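Local coordinates for VC0179-like protein (Escherichia coli, PDB 4XJ6) that probably makes cyclic GMP-AMP from nucleoside triphosphates with magnesium ions, as a bacterial homologue of cyclic GMP-AMP synthase, at residues S277-M282 with S299-V304; E384-I389 with T398-I403. One frame throughout, in Å; residues are numbered along the deposited sequence.

Contact 1: S277-M282 with S299-V304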
ATOM      1  N   SER A 277       4.710   8.514 -14.446  1.00 32.12           N
ATOM      2  CA  SER A 277       6.076   9.003 -14.321  1.00 25.37           C
ATOM      3  C   SER A 277       6.181  10.084 -13.248  1.00 22.06           C
ATOM      4  O   SER A 277       7.011   9.989 -12.347  1.00 20.05           O
ATOM      5  CB  SER A 277       6.583   9.545 -15.664  1.00 23.81           C
ATOM      6  OG  SER A 277       6.592   8.542 -16.670  1.00 26.64           O
ATOM      7  N   VAL A 278       5.327  11.101 -13.340  1.00 20.78           N
ATOM      8  CA  VAL A 278       5.368  12.213 -12.393  1.00 30.06           C
ATOM      9  C   VAL A 278       4.921  11.790 -10.992  1.00 25.26           C
ATOM     10  O   VAL A 278       5.312  12.407 -10.001  1.00 23.69           O
ATOM     11  CB  VAL A 278       4.495  13.398 -12.867  1.00 30.92           C
ATOM     12  CG1 VAL A 278       4.987  13.920 -14.209  1.00 32.04           C
ATOM     13  CG2 VAL A 278       3.044  12.987 -12.965  1.00 33.08           C
ATOM     14  N   CYS A 279       4.107  10.739 -10.911  1.00 19.77           N
ATOM     15  CA  CYS A 279       3.696  10.197  -9.618  1.00 19.91           C
ATOM     16  C   CYS A 279       4.842   9.404  -9.004  1.00 20.27           C
ATOM     17  O   CYS A 279       5.078   9.471  -7.800  1.00 18.46           O
ATOM     18  CB  CYS A 279       2.452   9.316  -9.757  1.00 21.28           C
ATOM     19  SG  CYS A 279       0.896  10.230  -9.907  1.00 27.27           S
ATOM     20  N   ARG A 280       5.552   8.658  -9.847  1.00 18.88           N
ATOM     21  CA  ARG A 280       6.749   7.938  -9.427  1.00 22.68           C
ATOM     22  C   ARG A 280       7.798   8.904  -8.893  1.00 23.13           C
ATOM     23  O   ARG A 280       8.408   8.666  -7.849  1.00 28.86           O
ATOM     24  CB  ARG A 280       7.343   7.137 -10.588  1.00 25.49           C
ATOM     25  CG  ARG A 280       6.651   5.817 -10.888  1.00 23.35           C
ATOM     26  CD  ARG A 280       7.376   5.088 -12.009  1.00 19.79           C
ATOM     27  NE  ARG A 280       6.825   3.761 -12.255  1.00 25.60           N
ATOM     28  CZ  ARG A 280       7.141   2.682 -11.548  1.00 19.80           C
ATOM     29  NH1 ARG A 280       8.000   2.775 -10.543  1.00 19.44           N
ATOM     30  NH2 ARG A 280       6.593   1.510 -11.842  1.00 20.09           N
ATOM     31  N   PHE A 281       7.999   9.998  -9.621  1.00 20.42           N
ATOM     32  CA  PHE A 281       9.005  10.997  -9.270  1.00 19.18           C
ATOM     33  C   PHE A 281       8.684  11.691  -7.948  1.00 21.39           C
ATOM     34  O   PHE A 281       9.574  11.946  -7.137  1.00 20.36           O
ATOM     35  CB  PHE A 281       9.132  12.030 -10.393  1.00 19.70           C
ATOM     36  CG  PHE A 281       9.606  11.451 -11.698  1.00 23.98           C
ATOM     37  CD1 PHE A 281      10.294  10.250 -11.730  1.00 20.08           C
ATOM     38  CD2 PHE A 281       9.364  12.108 -12.895  1.00 20.68           C
ATOM     39  CE1 PHE A 281      10.731   9.718 -12.927  1.00 20.65           C
ATOM     40  CE2 PHE A 281       9.798  11.578 -14.096  1.00 24.46           C
ATOM     41  CZ  PHE A 281      10.484  10.378 -14.111  1.00 22.61           C
ATOM     42  N   MET A 282       7.407  11.993  -7.733  1.00 19.79           N
ATOM     43  CA  MET A 282       6.974  12.643  -6.501  1.00 21.00           C
ATOM     44  C   MET A 282       7.129  11.703  -5.312  1.00 22.97           C
ATOM     45  O   MET A 282       7.492  12.130  -4.212  1.00 21.42           O
ATOM     46  CB  MET A 282       5.524  13.116  -6.616  1.00 19.27           C
ATOM     47  CG  MET A 282       5.343  14.353  -7.488  1.00 27.61           C
ATOM     48  SD  MET A 282       6.497  15.682  -7.082  1.00 27.17           S
ATOM     49  CE  MET A 282       6.195  15.896  -5.330  1.00 26.18           C
ATOM     50  N   SER A 299      -2.326  10.463  -1.349  1.00 19.19           N
ATOM     51  CA  SER A 299      -2.560  11.899  -1.290  1.00 19.00           C
ATOM     52  C   SER A 299      -1.705  12.611  -2.330  1.00 24.79           C
ATOM     53  O   SER A 299      -2.123  13.609  -2.917  1.00 23.55           O
ATOM     54  CB  SER A 299      -2.254  12.443   0.101  1.00 18.96           C
ATOM     55  OG  SER A 299      -0.860  12.500   0.320  1.00 33.37           O
ATOM     56  N   LEU A 300      -0.502  12.090  -2.545  1.00 18.01           N
ATOM     57  CA  LEU A 300       0.391  12.613  -3.571  1.00 19.50           C
ATOM     58  C   LEU A 300      -0.203  12.410  -4.957  1.00 24.71           C
ATOM     59  O   LEU A 300      -0.202  13.320  -5.784  1.00 24.73           O
ATOM     60  CB  LEU A 300       1.762  11.941  -3.490  1.00 22.27           C
ATOM     61  CG  LEU A 300       2.706  12.408  -2.382  1.00 22.56           C
ATOM     62  CD1 LEU A 300       4.039  11.676  -2.470  1.00 18.06           C
ATOM     63  CD2 LEU A 300       2.907  13.911  -2.462  1.00 16.94           C
ATOM     64  N   MET A 301      -0.703  11.203  -5.201  1.00 18.40           N
ATOM     65  CA  MET A 301      -1.328  10.868  -6.475  1.00 24.26           C
ATOM     66  C   MET A 301      -2.542  11.752  -6.753  1.00 25.40           C
ATOM     67  O   MET A 301      -2.699  12.274  -7.855  1.00 24.68           O
ATOM     68  CB  MET A 301      -1.744   9.396  -6.500  1.00 23.67           C
ATOM     69  CG  MET A 301      -0.578   8.420  -6.504  1.00 25.83           C
ATOM     70  SD  MET A 301      -1.048   6.764  -5.972  1.00 32.42           S
ATOM     71  CE  MET A 301      -2.026   6.205  -7.366  1.00 21.55           C
ATOM     72  N   THR A 302      -3.393  11.919  -5.744  1.00 23.61           N
ATOM     73  CA  THR A 302      -4.621  12.696  -5.890  1.00 26.67           C
ATOM     74  C   THR A 302      -4.330  14.172  -6.136  1.00 20.41           C
ATOM     75  O   THR A 302      -5.022  14.830  -6.908  1.00 26.19           O
ATOM     76  CB  THR A 302      -5.518  12.566  -4.645  1.00 26.24           C
ATOM     77  OG1 THR A 302      -5.690  11.180  -4.319  1.00 26.50           O
ATOM     78  CG2 THR A 302      -6.882  13.201  -4.896  1.00 24.58           C
ATOM     79  N   ALA A 303      -3.303  14.687  -5.471  1.00 19.63           N
ATOM     80  CA  ALA A 303      -2.918  16.081  -5.646  1.00 21.67           C
ATOM     81  C   ALA A 303      -2.388  16.320  -7.056  1.00 25.27           C
ATOM     82  O   ALA A 303      -2.684  17.341  -7.674  1.00 27.32           O
ATOM     83  CB  ALA A 303      -1.878  16.482  -4.615  1.00 20.58           C
ATOM     84  N   VAL A 304      -1.615  15.364  -7.563  1.00 26.65           N
ATOM     85  CA  VAL A 304      -0.990  15.491  -8.876  1.00 24.89           C
ATOM     86  C   VAL A 304      -2.029  15.469  -9.995  1.00 25.08           C
ATOM     87  O   VAL A 304      -1.974  16.291 -10.913  1.00 25.36           O
ATOM     88  CB  VAL A 304       0.051  14.376  -9.112  1.00 25.34           C
ATOM     89  CG1 VAL A 304       0.442  14.293 -10.584  1.00 19.37           C
ATOM     90  CG2 VAL A 304       1.280  14.609  -8.237  1.00 23.02           C
TER
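Leu300 begins the meeting of helix 297-310 with helix 274-289 by laying its CD1 methyl against the main chain of Met282, with CD1 3.9 Å from Met282 O. The two short axes pass 9.8 Å apart, and their directions differ by 135°, so the helices run roughly against each other at a clear slant. One residue on, Met301 passes alongside Cys279, their CA atoms 6.0 Å apart. Cys279 SG lies beside CG of Met301, at 4.1 Å. The side chain of Met301 also comes within about 4 Å of a bound 3'-deoxy-guanosine-5'-triphosphate, which places this edge of the helix pair beside the nucleotide. Phe264 of helix 257-271 touches both Cys279 and Met301.

Val304, a turn further along, spreads its two methyls over the facing side of the other helix. CG1, swung opposite its own backbone N (chi1 166°), meets Val278 CG2 at 3.8 Å and Cys279 SG at 4.1 Å. Val304 CG2 instead touches Met282 CG at 4.1 Å. Helix 318-335 adds Ile325 against Val278 and Leu329 against Met282.

Every touching residue is buried, and side chain meets side chain through carbon and sulfur at van der Waals separations; the one exception to this pattern is Leu300 CD1 against the carbonyl oxygen of Met282. The helices are therefore held together here by shape and apolar burial, with Cys279 SG acting as packing bulk between Met301 and Val304.

Contact 2: E384-I389 with T398-I403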
ATOM      1  N   GLU A 384      26.913  20.455 -11.339  1.00 35.46           N
ATOM      2  CA  GLU A 384      26.263  21.210 -10.279  1.00 35.79           C
ATOM      3  C   GLU A 384      24.751  21.048 -10.366  1.00 35.08           C
ATOM      4  O   GLU A 384      24.062  20.990  -9.346  1.00 34.86           O
ATOM      5  CB  GLU A 384      26.647  22.687 -10.361  1.00 45.06           C
ATOM      6  CG  GLU A 384      25.937  23.563  -9.352  1.00 56.38           C
ATOM      7  CD  GLU A 384      26.208  25.037  -9.561  1.00 63.53           C
ATOM      8  OE1 GLU A 384      27.221  25.378 -10.207  1.00 62.97           O
ATOM      9  OE2 GLU A 384      25.397  25.855  -9.078  1.00 65.59           O
ATOM     10  N   ALA A 385      24.245  20.972 -11.593  1.00 35.67           N
ATOM     11  CA  ALA A 385      22.820  20.788 -11.829  1.00 32.27           C
ATOM     12  C   ALA A 385      22.356  19.438 -11.298  1.00 29.11           C
ATOM     13  O   ALA A 385      21.289  19.329 -10.696  1.00 24.59           O
ATOM     14  CB  ALA A 385      22.509  20.914 -13.315  1.00 27.10           C
ATOM     15  N   LEU A 386      23.174  18.415 -11.523  1.00 32.99           N
ATOM     16  CA  LEU A 386      22.847  17.060 -11.094  1.00 29.35           C
ATOM     17  C   LEU A 386      22.790  16.956  -9.578  1.00 26.64           C
ATOM     18  O   LEU A 386      21.816  16.449  -9.023  1.00 23.97           O
ATOM     19  CB  LEU A 386      23.864  16.060 -11.644  1.00 26.91           C
ATOM     20  CG  LEU A 386      23.731  14.632 -11.114  1.00 28.18           C
ATOM     21  CD1 LEU A 386      22.390  14.028 -11.514  1.00 29.28           C
ATOM     22  CD2 LEU A 386      24.883  13.768 -11.601  1.00 31.71           C
ATOM     23  N   ARG A 387      23.838  17.438  -8.914  1.00 26.32           N
ATOM     24  CA  ARG A 387      23.898  17.439  -7.456  1.00 32.04           C
ATOM     25  C   ARG A 387      22.744  18.220  -6.833  1.00 30.78           C
ATOM     26  O   ARG A 387      22.290  17.904  -5.733  1.00 28.33           O
ATOM     27  CB  ARG A 387      25.223  18.029  -6.970  1.00 35.50           C
ATOM     28  CG  ARG A 387      26.443  17.159  -7.219  1.00 44.84           C
ATOM     29  CD  ARG A 387      27.622  17.654  -6.395  1.00 52.68           C
ATOM     30  NE  ARG A 387      27.813  19.093  -6.548  1.00 58.96           N
ATOM     31  CZ  ARG A 387      28.635  19.646  -7.434  1.00 63.96           C
ATOM     32  NH1 ARG A 387      29.351  18.877  -8.246  1.00 64.93           N
ATOM     33  NH2 ARG A 387      28.746  20.966  -7.508  1.00 64.98           N
ATOM     34  N   LYS A 388      22.275  19.242  -7.540  1.00 29.37           N
ATOM     35  CA  LYS A 388      21.225  20.100  -7.013  1.00 31.29           C
ATOM     36  C   LYS A 388      19.860  19.424  -7.096  1.00 29.92           C
ATOM     37  O   LYS A 388      19.124  19.376  -6.112  1.00 28.31           O
ATOM     38  CB  LYS A 388      21.195  21.431  -7.758  1.00 32.97           C
ATOM     39  CG  LYS A 388      20.507  22.533  -6.980  1.00 35.17           C
ATOM     40  CD  LYS A 388      21.228  22.764  -5.664  1.00 33.16           C
ATOM     41  CE  LYS A 388      20.361  23.516  -4.673  1.00 36.85           C
ATOM     42  NZ  LYS A 388      21.097  23.858  -3.423  1.00 39.00           N
ATOM     43  N   ILE A 389      19.524  18.901  -8.272  1.00 26.86           N
ATOM     44  CA  ILE A 389      18.234  18.244  -8.472  1.00 27.53           C
ATOM     45  C   ILE A 389      18.180  16.920  -7.707  1.00 29.20           C
ATOM     46  O   ILE A 389      17.101  16.416  -7.393  1.00 30.15           O
ATOM     47  CB  ILE A 389      17.952  18.000  -9.970  1.00 26.35           C
ATOM     48  CG1 ILE A 389      16.494  17.593 -10.189  1.00 24.73           C
ATOM     49  CG2 ILE A 389      18.905  16.956 -10.528  1.00 21.96           C
ATOM     50  CD1 ILE A 389      16.055  17.625 -11.632  1.00 20.74           C
ATOM     51  N   THR A 398      23.233   9.358 -11.618  1.00 26.53           N
ATOM     52  CA  THR A 398      24.591   9.808 -11.354  1.00 27.68           C
ATOM     53  C   THR A 398      25.263  10.309 -12.625  1.00 32.83           C
ATOM     54  O   THR A 398      26.356  10.878 -12.582  1.00 29.48           O
ATOM     55  CB  THR A 398      25.435   8.681 -10.739  1.00 29.03           C
ATOM     56  OG1 THR A 398      25.371   7.524 -11.581  1.00 32.05           O
ATOM     57  CG2 THR A 398      24.915   8.320  -9.356  1.00 28.55           C
ATOM     58  N   ASN A 399      24.595  10.098 -13.753  1.00 28.13           N
ATOM     59  CA  ASN A 399      25.129  10.497 -15.048  1.00 28.99           C
ATOM     60  C   ASN A 399      24.761  11.939 -15.402  1.00 40.00           C
ATOM     61  O   ASN A 399      23.669  12.211 -15.907  1.00 34.14           O
ATOM     62  CB  ASN A 399      24.633   9.539 -16.132  1.00 29.29           C
ATOM     63  CG  ASN A 399      25.348   9.736 -17.456  1.00 33.55           C
ATOM     64  OD1 ASN A 399      26.270  10.543 -17.563  1.00 32.07           O
ATOM     65  ND2 ASN A 399      24.930   8.986 -18.471  1.00 36.32           N
ATOM     66  N   ALA A 400      25.691  12.854 -15.145  1.00 29.08           N
ATOM     67  CA  ALA A 400      25.479  14.272 -15.415  1.00 31.63           C
ATOM     68  C   ALA A 400      25.325  14.544 -16.909  1.00 32.23           C
ATOM     69  O   ALA A 400      24.731  15.544 -17.304  1.00 34.57           O
ATOM     70  CB  ALA A 400      26.624  15.096 -14.841  1.00 29.90           C
ATOM     71  N   LEU A 401      25.845  13.639 -17.734  1.00 32.09           N
ATOM     72  CA  LEU A 401      25.790  13.800 -19.187  1.00 34.11           C
ATOM     73  C   LEU A 401      24.370  13.696 -19.739  1.00 34.37           C
ATOM     74  O   LEU A 401      24.132  13.983 -20.912  1.00 40.33           O
ATOM     75  CB  LEU A 401      26.681  12.763 -19.874  1.00 35.42           C
ATOM     76  CG  LEU A 401      28.185  12.905 -19.639  1.00 40.13           C
ATOM     77  CD1 LEU A 401      28.962  11.922 -20.506  1.00 38.44           C
ATOM     78  CD2 LEU A 401      28.642  14.336 -19.895  1.00 40.58           C
ATOM     79  N   LEU A 402      23.434  13.279 -18.894  1.00 30.28           N
ATOM     80  CA  LEU A 402      22.030  13.218 -19.277  1.00 28.81           C
ATOM     81  C   LEU A 402      21.428  14.619 -19.312  1.00 32.29           C
ATOM     82  O   LEU A 402      20.463  14.873 -20.035  1.00 28.87           O
ATOM     83  CB  LEU A 402      21.246  12.336 -18.309  1.00 29.25           C
ATOM     84  CG  LEU A 402      21.625  10.858 -18.260  1.00 32.20           C
ATOM     85  CD1 LEU A 402      20.829  10.146 -17.176  1.00 28.19           C
ATOM     86  CD2 LEU A 402      21.396  10.205 -19.616  1.00 36.56           C
ATOM     87  N   ILE A 403      22.002  15.520 -18.521  1.00 33.24           N
ATOM     88  CA  ILE A 403      21.546  16.902 -18.460  1.00 31.64           C
ATOM     89  C   ILE A 403      21.983  17.662 -19.702  1.00 31.35           C
ATOM     90  O   ILE A 403      23.168  17.736 -20.006  1.00 34.82           O
ATOM     91  CB  ILE A 403      22.085  17.605 -17.206  1.00 36.22           C
ATOM     92  CG1 ILE A 403      21.628  16.865 -15.945  1.00 35.59           C
ATOM     93  CG2 ILE A 403      21.633  19.053 -17.165  1.00 35.26           C
ATOM     94  CD1 ILE A 403      22.219  17.417 -14.675  1.00 35.64           C
TER
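A segment shaped by an Asx turn at Asn399 and a single 3-10 turn at 400-402 packs on helix 382-393, with Ala400, Ile403 and the carbonyl of Thr398 meeting Leu386. Asn399 OD1 accepts from Leu401 N at 3.1 Å, with the donor well above the plane of the amide carbonyl (54° out of it). Backbone bonds from Leu402 N to Asn399 O and from Ile403 N to Ala400 O tighten the turn, which then passes directly into strand 404-405, the partner of strand 3-4 at the other end of the chain.

Leu386 makes most of the helix side of the contact. Its CG stands opposite the backbone N (chi1 172°), and CD2 continues the extended line, out to the entry of the turn. There CD2 sits 3.4 Å from Thr398 O and 3.9 Å from Ala400 CB, touching main chain and side chain together. Tyr8 of helix 6-10 also packs against this leucine.

From the exit of the turn, Ile403 reaches back to the helix on an extended arm (chi2 175°). Trp3 touches both Ile403 and Ala385, joining the N-terminal strand to the contact, and Arg382 NH1 donates a hydrogen bond to Ile403 O. The CD1 methyl at the tip of the Ile403 arm lies 3.8 Å from Ala385 CB and 3.7 Å from Leu386 CB, and presses on the helix backbone itself, 3.4 Å from Leu386 N.

Contact 1 is interior: two helices pack in the core of the chain, shut away from solvent, and one flank adjoins the nucleotide. Contact 2 lies nearer the periphery, where a turn just before the C-terminal strand folds back on the last helix and only some of its residues are buried. Both rest on apolar side chains, but sulfur takes part in contact 1 alone, whereas contact 2 relies more on methyls against main-chain atoms and on a turn shaped by its own hydrogen bonds. Their nearest atoms are about 9 Å apart. The N-terminal helix 6-10 connects their surroundings: its Tyr9 stacks on Phe281 of segment 277-282 and touches Ile389 of segment 384-389.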